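Local coordinates for Ral guanine nucleotide dissociation stimulator-like 2 (Mus musculus, PDB 4JGW), which probably acts as a guanine nucleotide exchange factor for small G proteins and is a putative effector of Ras and/or Rap, at residues L79-R84 and K421-L426; L219-S224 and C243-A248; L265-I270 and V277-L282. All coordinates share one frame; numbering follows the deposited sequence.

Interaction 1. Residues L79-R84 and K421-L426; sequences LLATHR and KEFAIL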
# COMPACT_ATOMS: atom_id res chain seq x y z
N LEU A 79 -10.98 10.78 3.64
CA LEU A 79 -11.29 10.68 5.07
C LEU A 79 -11.45 9.21 5.48
O LEU A 79 -10.88 8.77 6.47
CB LEU A 79 -12.56 11.47 5.43
CG LEU A 79 -12.71 12.15 6.80
CD1 LEU A 79 -14.18 12.48 7.07
CD2 LEU A 79 -12.14 11.37 7.98
N LEU A 80 -12.24 8.47 4.69
CA LEU A 80 -12.51 7.06 4.97
C LEU A 80 -11.24 6.21 4.93
O LEU A 80 -11.12 5.25 5.69
CB LEU A 80 -13.56 6.50 4.01
CG LEU A 80 -15.00 7.02 4.12
CD1 LEU A 80 -15.89 6.37 3.07
CD2 LEU A 80 -15.59 6.81 5.52
N ALA A 81 -10.31 6.56 4.05
CA ALA A 81 -9.07 5.81 3.89
C ALA A 81 -8.01 6.14 4.95
O ALA A 81 -7.24 5.26 5.34
CB ALA A 81 -8.50 6.00 2.50
N THR A 82 -7.98 7.39 5.40
CA THR A 82 -6.92 7.86 6.30
C THR A 82 -7.33 8.03 7.77
O THR A 82 -6.48 8.34 8.61
CB THR A 82 -6.30 9.20 5.81
OG1 THR A 82 -7.30 10.23 5.83
CG2 THR A 82 -5.73 9.07 4.40
N HIS A 83 -8.61 7.83 8.08
CA HIS A 83 -9.15 8.17 9.40
C HIS A 83 -8.44 7.50 10.59
O HIS A 83 -8.35 8.09 11.67
CB HIS A 83 -10.67 7.96 9.47
CG HIS A 83 -11.08 6.53 9.63
ND1 HIS A 83 -11.16 5.66 8.56
CD2 HIS A 83 -11.47 5.83 10.72
CE1 HIS A 83 -11.56 4.48 8.99
NE2 HIS A 83 -11.76 4.55 10.30
N ARG A 84 -7.94 6.29 10.39
CA ARG A 84 -7.29 5.53 11.45
C ARG A 84 -5.94 6.13 11.87
O ARG A 84 -5.35 5.71 12.86
CB ARG A 84 -7.13 4.06 11.06
CG ARG A 84 -8.43 3.30 11.02
CD ARG A 84 -8.20 1.81 11.03
NE ARG A 84 -9.40 1.10 11.47
CZ ARG A 84 -9.42 -0.14 11.95
NH1 ARG A 84 -8.30 -0.84 12.06
NH2 ARG A 84 -10.57 -0.68 12.32
N LYS A 421 -2.95 14.48 0.51
CA LYS A 421 -1.64 14.11 -0.02
C LYS A 421 -1.35 12.64 0.27
O LYS A 421 -0.71 11.96 -0.53
CB LYS A 421 -0.55 15.00 0.58
CG LYS A 421 -0.68 16.47 0.23
CD LYS A 421 0.44 17.29 0.86
CE LYS A 421 0.17 18.78 0.74
NZ LYS A 421 1.35 19.59 1.15
N GLU A 422 -1.82 12.16 1.42
CA GLU A 422 -1.72 10.75 1.77
C GLU A 422 -2.60 9.89 0.86
O GLU A 422 -2.14 8.88 0.33
CB GLU A 422 -2.07 10.53 3.24
CG GLU A 422 -0.93 10.90 4.18
CD GLU A 422 -1.29 10.79 5.65
OE1 GLU A 422 -2.48 10.89 5.99
OE2 GLU A 422 -0.37 10.60 6.47
N PHE A 423 -3.85 10.32 0.65
CA PHE A 423 -4.76 9.61 -0.24
C PHE A 423 -4.23 9.52 -1.68
O PHE A 423 -4.38 8.49 -2.32
CB PHE A 423 -6.17 10.23 -0.22
CG PHE A 423 -7.15 9.54 -1.14
CD1 PHE A 423 -7.67 8.29 -0.82
CD2 PHE A 423 -7.55 10.14 -2.33
CE1 PHE A 423 -8.57 7.65 -1.66
CE2 PHE A 423 -8.45 9.51 -3.19
CZ PHE A 423 -8.96 8.26 -2.86
N ALA A 424 -3.61 10.60 -2.16
CA ALA A 424 -2.98 10.61 -3.48
C ALA A 424 -2.05 9.41 -3.67
O ALA A 424 -2.13 8.70 -4.68
CB ALA A 424 -2.22 11.92 -3.71
N ILE A 425 -1.18 9.19 -2.69
CA ILE A 425 -0.25 8.06 -2.69
C ILE A 425 -1.00 6.74 -2.56
O ILE A 425 -0.67 5.76 -3.24
CB ILE A 425 0.82 8.20 -1.57
CG1 ILE A 425 1.74 9.39 -1.86
CG2 ILE A 425 1.64 6.91 -1.43
CD1 ILE A 425 2.37 10.00 -0.61
N LEU A 426 -2.02 6.72 -1.70
CA LEU A 426 -2.83 5.52 -1.49
C LEU A 426 -3.58 5.10 -2.76
O LEU A 426 -3.70 3.91 -3.04
CB LEU A 426 -3.82 5.71 -0.33
CG LEU A 426 -3.29 5.92 1.10
CD1 LEU A 426 -4.44 5.78 2.09
CD2 LEU A 426 -2.15 4.97 1.46

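Interaction 2. Residues L219-S224 and C243-A248; sequences LNLIPS and CPSVRA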
# COMPACT_ATOMS: atom_id res chain seq x y z
N LEU A 219 -2.04 -7.83 -3.06
CA LEU A 219 -3.50 -7.74 -3.18
C LEU A 219 -4.19 -7.71 -1.82
O LEU A 219 -5.25 -7.10 -1.67
CB LEU A 219 -4.06 -8.88 -4.03
CG LEU A 219 -3.85 -8.79 -5.54
CD1 LEU A 219 -4.46 -10.00 -6.25
CD2 LEU A 219 -4.44 -7.50 -6.09
N ASN A 220 -3.59 -8.38 -0.84
CA ASN A 220 -4.11 -8.40 0.53
C ASN A 220 -3.66 -7.18 1.36
O ASN A 220 -4.03 -7.04 2.52
CB ASN A 220 -3.72 -9.70 1.24
CG ASN A 220 -4.47 -10.91 0.71
OD1 ASN A 220 -5.69 -10.88 0.53
ND2 ASN A 220 -3.74 -12.00 0.48
N LEU A 221 -2.86 -6.32 0.74
CA LEU A 221 -2.36 -5.12 1.41
C LEU A 221 -3.48 -4.11 1.67
O LEU A 221 -4.23 -3.75 0.76
CB LEU A 221 -1.24 -4.46 0.59
CG LEU A 221 -0.59 -3.19 1.16
CD1 LEU A 221 0.38 -3.53 2.29
CD2 LEU A 221 0.12 -2.42 0.07
N ILE A 222 -3.59 -3.69 2.92
CA ILE A 222 -4.47 -2.59 3.30
C ILE A 222 -3.63 -1.31 3.23
O ILE A 222 -2.76 -1.09 4.07
CB ILE A 222 -5.08 -2.81 4.70
CG1 ILE A 222 -5.83 -4.16 4.74
CG2 ILE A 222 -6.02 -1.65 5.07
CD1 ILE A 222 -6.22 -4.63 6.13
N PRO A 223 -3.89 -0.46 2.21
CA PRO A 223 -3.06 0.72 1.93
C PRO A 223 -2.92 1.69 3.10
O PRO A 223 -1.87 2.30 3.25
CB PRO A 223 -3.79 1.38 0.76
CG PRO A 223 -4.51 0.26 0.09
CD PRO A 223 -4.97 -0.62 1.22
N SER A 224 -3.97 1.82 3.92
CA SER A 224 -3.93 2.71 5.09
C SER A 224 -2.88 2.30 6.13
O SER A 224 -2.39 3.13 6.88
CB SER A 224 -5.31 2.80 5.74
OG SER A 224 -5.72 1.55 6.25
N CYS A 243 -0.09 -3.49 11.91
CA CYS A 243 -0.07 -3.36 10.45
C CYS A 243 0.41 -4.68 9.83
O CYS A 243 1.51 -4.75 9.28
CB CYS A 243 0.85 -2.21 10.02
SG CYS A 243 0.49 -0.60 10.76
N PRO A 244 -0.43 -5.73 9.92
CA PRO A 244 -0.00 -7.08 9.53
C PRO A 244 0.19 -7.26 8.02
O PRO A 244 1.09 -7.99 7.61
CB PRO A 244 -1.14 -7.98 10.03
CG PRO A 244 -2.03 -7.10 10.87
CD PRO A 244 -1.84 -5.72 10.35
N SER A 245 -0.64 -6.59 7.22
CA SER A 245 -0.59 -6.73 5.76
C SER A 245 0.66 -6.11 5.15
O SER A 245 1.14 -6.56 4.11
CB SER A 245 -1.86 -6.15 5.11
OG SER A 245 -1.86 -4.73 5.14
N VAL A 246 1.20 -5.07 5.80
CA VAL A 246 2.48 -4.48 5.41
C VAL A 246 3.62 -5.39 5.87
O VAL A 246 4.54 -5.68 5.10
CB VAL A 246 2.67 -3.05 5.99
CG1 VAL A 246 4.02 -2.47 5.57
CG2 VAL A 246 1.54 -2.13 5.54
N ARG A 247 3.55 -5.84 7.12
CA ARG A 247 4.55 -6.73 7.71
C ARG A 247 4.74 -8.01 6.90
O ARG A 247 5.87 -8.43 6.65
CB ARG A 247 4.17 -7.08 9.16
N ALA A 248 3.63 -8.61 6.46
CA ALA A 248 3.65 -9.84 5.66
C ALA A 248 4.32 -9.66 4.29
O ALA A 248 4.96 -10.58 3.79
CB ALA A 248 2.24 -10.40 5.51

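Interaction 3. Residues L265-I270 and V277-L282; sequences LGATSI and VTVRPL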
# COMPACT_ATOMS: atom_id res chain seq x y z
N LEU A 265 26.04 -18.11 -0.74
CA LEU A 265 27.00 -18.53 0.27
C LEU A 265 26.97 -20.05 0.51
O LEU A 265 27.84 -20.59 1.20
CB LEU A 265 26.79 -17.78 1.59
CG LEU A 265 27.09 -16.27 1.59
CD1 LEU A 265 26.62 -15.64 2.89
CD2 LEU A 265 28.58 -15.99 1.36
N GLY A 266 25.98 -20.72 -0.08
CA GLY A 266 25.81 -22.16 0.04
C GLY A 266 25.61 -22.61 1.48
O GLY A 266 26.00 -23.72 1.85
N ALA A 267 24.99 -21.74 2.27
CA ALA A 267 24.84 -21.96 3.71
C ALA A 267 23.39 -22.16 4.13
O ALA A 267 22.47 -21.64 3.50
CB ALA A 267 25.47 -20.80 4.48
N THR A 268 23.21 -22.92 5.20
CA THR A 268 21.89 -23.18 5.77
C THR A 268 21.88 -22.80 7.25
O THR A 268 22.69 -23.30 8.03
CB THR A 268 21.47 -24.65 5.58
OG1 THR A 268 21.55 -25.00 4.20
CG2 THR A 268 20.05 -24.89 6.08
N SER A 269 20.97 -21.90 7.61
CA SER A 269 20.83 -21.46 9.00
C SER A 269 20.10 -22.52 9.81
O SER A 269 18.90 -22.73 9.64
CB SER A 269 20.08 -20.12 9.06
OG SER A 269 20.09 -19.58 10.37
N ILE A 270 20.84 -23.20 10.68
CA ILE A 270 20.29 -24.29 11.50
C ILE A 270 19.92 -23.82 12.91
O ILE A 270 19.07 -24.43 13.57
CB ILE A 270 21.25 -25.51 11.57
CG1 ILE A 270 22.63 -25.11 12.09
CG2 ILE A 270 21.34 -26.21 10.21
CD1 ILE A 270 23.41 -26.24 12.75
N VAL A 277 25.61 -22.32 11.70
CA VAL A 277 25.33 -22.49 10.27
C VAL A 277 26.05 -23.72 9.71
O VAL A 277 27.10 -24.12 10.24
CB VAL A 277 25.73 -21.25 9.42
CG1 VAL A 277 24.69 -20.15 9.52
CG2 VAL A 277 27.12 -20.73 9.80
N THR A 278 25.49 -24.31 8.66
CA THR A 278 26.16 -25.36 7.91
C THR A 278 26.46 -24.85 6.50
O THR A 278 25.61 -24.23 5.86
CB THR A 278 25.32 -26.65 7.83
OG1 THR A 278 24.03 -26.35 7.29
CG2 THR A 278 25.16 -27.27 9.21
N VAL A 279 27.68 -25.10 6.03
CA VAL A 279 28.16 -24.57 4.76
C VAL A 279 28.57 -25.71 3.81
O VAL A 279 29.23 -26.66 4.23
CB VAL A 279 29.35 -23.59 4.95
CG1 VAL A 279 29.78 -22.97 3.62
CG2 VAL A 279 29.00 -22.49 5.96
N ARG A 280 28.16 -25.59 2.55
CA ARG A 280 28.54 -26.54 1.50
C ARG A 280 29.73 -26.01 0.69
O ARG A 280 29.88 -24.80 0.54
CB ARG A 280 27.35 -26.82 0.58
CG ARG A 280 26.30 -27.72 1.20
CD ARG A 280 25.25 -28.12 0.18
NE ARG A 280 24.30 -29.08 0.72
CZ ARG A 280 23.15 -28.76 1.32
NH1 ARG A 280 22.80 -27.49 1.46
NH2 ARG A 280 22.35 -29.72 1.77
N PRO A 281 30.58 -26.92 0.16
CA PRO A 281 31.77 -26.52 -0.59
C PRO A 281 31.45 -25.90 -1.94
O PRO A 281 30.76 -26.51 -2.76
CB PRO A 281 32.52 -27.84 -0.79
CG PRO A 281 31.46 -28.89 -0.73
CD PRO A 281 30.46 -28.39 0.27
N LEU A 282 31.95 -24.69 -2.18
CA LEU A 282 31.76 -24.01 -3.46
C LEU A 282 33.03 -23.31 -3.93
O LEU A 282 33.52 -22.38 -3.28
CB LEU A 282 30.59 -23.02 -3.40
CG LEU A 282 29.16 -23.55 -3.24
CD1 LEU A 282 28.20 -22.41 -2.91
CD2 LEU A 282 28.68 -24.32 -4.47
O HOH W 1 29.83 -22.01 0.09

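Interaction 1. Residues L79-R84 and K421-L426
With chi1 at 64°, T82 has OG1 between its backbone N and carbonyl carbon and CG2 beside the N, so the methyl is what faces E422, F423 and L426. F423 holds CG opposite its backbone N (chi1 180°), which brings one ring edge up to A81: A81 CB sits at that edge, near the ring plane, 4.1 Å from F423 CD1. L426 extends CD1 to within 4.1 Å of A81 CB as well, so the small alanine side chain meets an aromatic edge and a leucine methyl. T82 CG2 is 4.2 Å from L426 CD1 and 4.1 Å from E422 CB.

No hydrogen bond links the two segments. The polar groups of this buried contact find partners within their own helices: T82 OG1 with the carbonyl of A78, and E422 OE1 in a salt bridge with R419. The 4.1 Å approach of E422 OE1 to T82 CG2 is packing, since the methyl offers no donor.

The contact is one between the REM (N-terminal Ras-GEF) domain and the CDC25-homology domain, joining the C-terminal part of helix 75-82 to helix 416-436. F423 also rests on P77 and A78, while E422 reaches L401 of helix 392-404.

Interaction 2. Residues L219-S224 and C243-A248
I222 and S245 form the hydrogen bond that joins the two segments: the backbone N-H of I222 donates to S245 OG over 3.0 Å, with an angle of 170° at the hydrogen, nearly straight. S245 contributes most to the contact, and its chi1 of 74° explains how. The hydroxyl is tucked between its own backbone N and carbonyl carbon, where it meets the incoming amide, while CB lies 3.5 Å from N220 O. The serine thus fits against the loop backbone from N220 to I222, and the nearest CA pair, L221 with S245, is only 5.0 Å apart.

Beside this polar centre is an apolar one. L221 sends CD1 to V246 CG2 at 3.7 Å, the two side chains crossing at a slant, and the same methyl lies 3.6 Å from S245 O. I222 CB lies 3.8 Å from S245 OG, next to the bonded amide.

A second shell of bonds helps position these groups. S245 OG is also hydrogen-bonded to Q225 OE1, so the hydroxyl that receives the I222 amide is held by a second bond; Q225 also touches P244 and V246. S245 O is bonded to T249 OG1, one turn along the helix. C243 occupies the N-cap position, and its carbonyl accepts R247 N at 3.2 Å, placing S245 in the first turn of the helix.

The contact therefore ties the loop that follows helix 203-219 to the start of helix 244-264, within the catalytic Ras-GEF region. Helix 416-436 lies against the same loop: Q433 NE2 bonds L221 O, P223 packs on L426 and Q433, and L219 touches C436.

Interaction 3. Residues L265-I270 and V277-L282
T278, which has the most surface buried here (73 Å²), pairs with T268 in an antiparallel hydrogen-bonded pair. T268 N donates to T278 O over 2.8 Å, and T278 N returns a bond to T268 O at 3.0 Å and 173°. T278 OG1 adds a weak bond to that same oxygen at 3.4 Å, and its chi1 of 55° leaves CG2 facing the branches of I270.

G266 follows with 60 Å². With positive phi (60°), it is the C-prime residue of the Schellman motif that ends helix 244-264. Its carbonyl accepts R280 N at 2.9 Å, while L282 CD1 packs 3.8 Å from G266 CA.

V277, with 59 Å², sets its CG1 4.1 Å from S269 CA on the face shared with A267 and V279, where A267 CB meets V279 CG2 at 4.2 Å. This side packs on L457 and helix 459-469.

Backbone bonds thus carry the two-stranded hairpin 267-269/277-279, and side chains add mainly apolar packing on one face. Beyond the strand, R280 reaches across toward T268, on the face opposite A267 and V279. R280 NH1 passes 3.9 Å from T268 OG1, which is no hydrogen bond; its charge is probably balanced by D194, its salt-bridge partner.

Interactions 1 and 2 lie near the middle of the chain, their centres 14 Å apart, and they touch: A81 O comes within 3.2 Å of S224 CB, and L426 CD2 within 3.2 Å of P223 O. Helix 416-436 takes part in both neighbourhoods. Interaction 1 is buried, joins the REM and CDC25-homology domains and relies on van der Waals packing; interaction 2 is partly buried and adds a hydroxyl-to-backbone bond. Interaction 3 sits about 35 Å from the chain centre, partly buried with an exposed rim, and is built from backbone pairing. Helix 244-264 connects interactions 2 and 3, beginning at one and ending at the other, across about 33 Å between centres.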